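PDB 7DVV: HTH marR-type domain-containing protein, which binds heme and probably acts as a DNA-binding transcription regulator of the MarR family. Local coordinates for residues B[78-83]-B[94-99]. Residues are numbered along the deposited sequence; the frame is centred on the assembly and turned at random.
Sequences FIAIVP and YLTHLG
Ala80 and Tyr94 form an antiparallel hydrogen-bonded pair in which both backbone N-H groups and both carbonyls find partners. Ala80 N donates to Tyr94 O at 2.8 Å, and Tyr94 N returns a bond to Ala80 O at 3.0 Å; the second is the more bent, with 136° at its hydrogen. A third bond, from Thr96 N to Phe78 O at 3.1 Å, is nearly straight at the hydrogen, yet the donor stands well above the carbonyl plane, 52° out of it; it lies where segment 94-99 passes from its strand toward helix 97-117. Between these bonds, Ile79 and Leu95 make a non-hydrogen-bonded pair; Ile79 CA adds a CA-H...O contact to Tyr94 O.

Thr96 is the N-cap of helix 97-117. With OG1 set between its own backbone N and carbonyl carbon (chi1 60°), the hydroxyl accepts from Gly99 N at 2.9 Å and is also hydrogen-bonded to Gly77 O, while its methyl lies 3.6 Å from Ile79 C (from CG2). Tyr94 and Val82 cross at about a right angle, Val82 CB meeting the ring edge in plane, 3.8 Å from Tyr94 CE2. Ile79 and Leu95 both reach Leu42 of helix 34-44, and Ile79 also touches Met73 of helix 63-76; these side-chain contacts join the hairpin to both helices.

The nearest atom of the contact lies about 6 Å from the bound nucleic acid. Strand 91-95 runs through the Thr96 cap into helix 97-117, and with strand 79-83 it forms the beta hairpin, or wing, of the MarR-type winged helix-turn-helix fold.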
loop_
_atom_site.group_PDB
_atom_site.type_symbol
_atom_site.label_atom_id
_atom_site.label_comp_id
_atom_site.label_asym_id
_atom_site.label_seq_id
_atom_site.Cartn_x
_atom_site.Cartn_y
_atom_site.Cartn_z
ATOM N N PHE B 78 3.387 -13.963 -19.166
ATOM C CA PHE B 78 4.538 -13.077 -19.257
ATOM C C PHE B 78 5.877 -13.818 -19.110
ATOM O O PHE B 78 6.964 -13.281 -19.463
ATOM C CB PHE B 78 4.447 -11.945 -18.232
ATOM C CG PHE B 78 3.159 -11.160 -18.222
ATOM C CD1 PHE B 78 2.477 -10.870 -19.388
ATOM C CD2 PHE B 78 2.646 -10.658 -17.017
ATOM C CE1 PHE B 78 1.313 -10.119 -19.357
ATOM C CE2 PHE B 78 1.481 -9.900 -16.977
ATOM C CZ PHE B 78 0.837 -9.608 -18.158
ATOM N N ILE B 79 5.842 -15.039 -18.582
ATOM C CA ILE B 79 7.117 -15.659 -18.252
ATOM C C ILE B 79 6.959 -17.168 -18.320
ATOM O O ILE B 79 5.835 -17.692 -18.302
ATOM C CB ILE B 79 7.721 -15.244 -16.894
ATOM C CG1 ILE B 79 6.892 -15.711 -15.696
ATOM C CG2 ILE B 79 8.078 -13.762 -16.784
ATOM C CD1 ILE B 79 7.740 -15.671 -14.454
ATOM N N ALA B 80 8.117 -17.823 -18.451
ATOM C CA ALA B 80 8.248 -19.265 -18.385
ATOM C C ALA B 80 9.254 -19.532 -17.267
ATOM O O ALA B 80 10.244 -18.762 -17.135
ATOM C CB ALA B 80 8.758 -19.770 -19.727
ATOM N N ILE B 81 8.973 -20.577 -16.466
ATOM C CA ILE B 81 9.787 -20.900 -15.289
ATOM C C ILE B 81 10.418 -22.216 -15.655
ATOM O O ILE B 81 9.672 -23.108 -16.061
ATOM C CB ILE B 81 8.926 -21.059 -14.002
ATOM C CG1 ILE B 81 8.208 -19.769 -13.586
ATOM C CG2 ILE B 81 9.700 -21.635 -12.838
ATOM C CD1 ILE B 81 6.783 -20.000 -13.063
ATOM N N VAL B 82 11.752 -22.303 -15.504
ATOM C CA VAL B 82 12.553 -23.461 -15.900
ATOM C C VAL B 82 13.585 -23.832 -14.831
ATOM O O VAL B 82 14.501 -23.046 -14.519
ATOM C CB VAL B 82 13.256 -23.128 -17.215
ATOM C CG1 VAL B 82 14.340 -24.156 -17.560
ATOM C CG2 VAL B 82 12.193 -22.983 -18.276
ATOM N N PRO B 83 13.498 -25.066 -14.280
ATOM C CA PRO B 83 14.461 -25.544 -13.291
ATOM C C PRO B 83 15.833 -25.425 -13.919
ATOM O O PRO B 83 15.938 -25.474 -15.156
ATOM C CB PRO B 83 14.112 -27.022 -13.114
ATOM C CG PRO B 83 12.656 -27.073 -13.419
ATOM C CD PRO B 83 12.440 -26.049 -14.538
ATOM N N TYR B 94 12.215 -16.522 -17.410
ATOM C CA TYR B 94 12.477 -16.135 -18.778
ATOM C C TYR B 94 11.224 -15.424 -19.278
ATOM O O TYR B 94 10.115 -15.967 -19.151
ATOM C CB TYR B 94 12.835 -17.394 -19.584
ATOM C CG TYR B 94 14.110 -18.120 -19.180
ATOM C CD1 TYR B 94 15.375 -17.577 -19.456
ATOM C CD2 TYR B 94 14.059 -19.347 -18.512
ATOM C CE1 TYR B 94 16.550 -18.226 -19.109
ATOM C CE2 TYR B 94 15.233 -20.001 -18.145
ATOM C CZ TYR B 94 16.485 -19.451 -18.441
ATOM O OH TYR B 94 17.649 -20.115 -18.083
ATOM N N LEU B 95 11.410 -14.196 -19.789
ATOM C CA LEU B 95 10.379 -13.435 -20.473
ATOM C C LEU B 95 9.893 -14.251 -21.649
ATOM O O LEU B 95 10.713 -14.786 -22.378
ATOM C CB LEU B 95 10.959 -12.134 -21.029
ATOM C CG LEU B 95 10.598 -10.898 -20.222
ATOM C CD1 LEU B 95 10.817 -9.681 -21.104
ATOM C CD2 LEU B 95 9.150 -10.977 -19.747
ATOM N N THR B 96 8.581 -14.338 -21.843
ATOM C CA THR B 96 8.067 -14.943 -23.049
ATOM C C THR B 96 7.945 -13.879 -24.137
ATOM O O THR B 96 8.288 -12.701 -23.919
ATOM C CB THR B 96 6.646 -15.477 -22.860
ATOM O OG1 THR B 96 5.772 -14.398 -22.489
ATOM C CG2 THR B 96 6.558 -16.640 -21.907
ATOM N N HIS B 97 7.390 -14.322 -25.280
ATOM C CA HIS B 97 7.155 -13.469 -26.423
ATOM C C HIS B 97 6.168 -12.366 -26.041
ATOM O O HIS B 97 6.450 -11.181 -26.231
ATOM C CB HIS B 97 6.745 -14.339 -27.619
ATOM C CG HIS B 97 6.377 -13.562 -28.838
ATOM N ND1 HIS B 97 7.328 -13.091 -29.715
ATOM C CD2 HIS B 97 5.185 -13.171 -29.332
ATOM C CE1 HIS B 97 6.731 -12.463 -30.705
ATOM N NE2 HIS B 97 5.425 -12.505 -30.514
ATOM N N LEU B 98 5.015 -12.772 -25.478
ATOM C CA LEU B 98 4.020 -11.821 -24.988
ATOM C C LEU B 98 4.683 -10.929 -23.952
ATOM O O LEU B 98 4.550 -9.712 -24.004
ATOM C CB LEU B 98 2.812 -12.567 -24.417
ATOM C CG LEU B 98 1.748 -11.657 -23.815
ATOM C CD1 LEU B 98 1.232 -10.657 -24.826
ATOM C CD2 LEU B 98 0.622 -12.438 -23.143
ATOM N N GLY B 99 5.443 -11.556 -23.050
ATOM C CA GLY B 99 6.260 -10.800 -22.115
ATOM C C GLY B 99 7.056 -9.658 -22.766
ATOM O O GLY B 99 7.038 -8.548 -22.231
#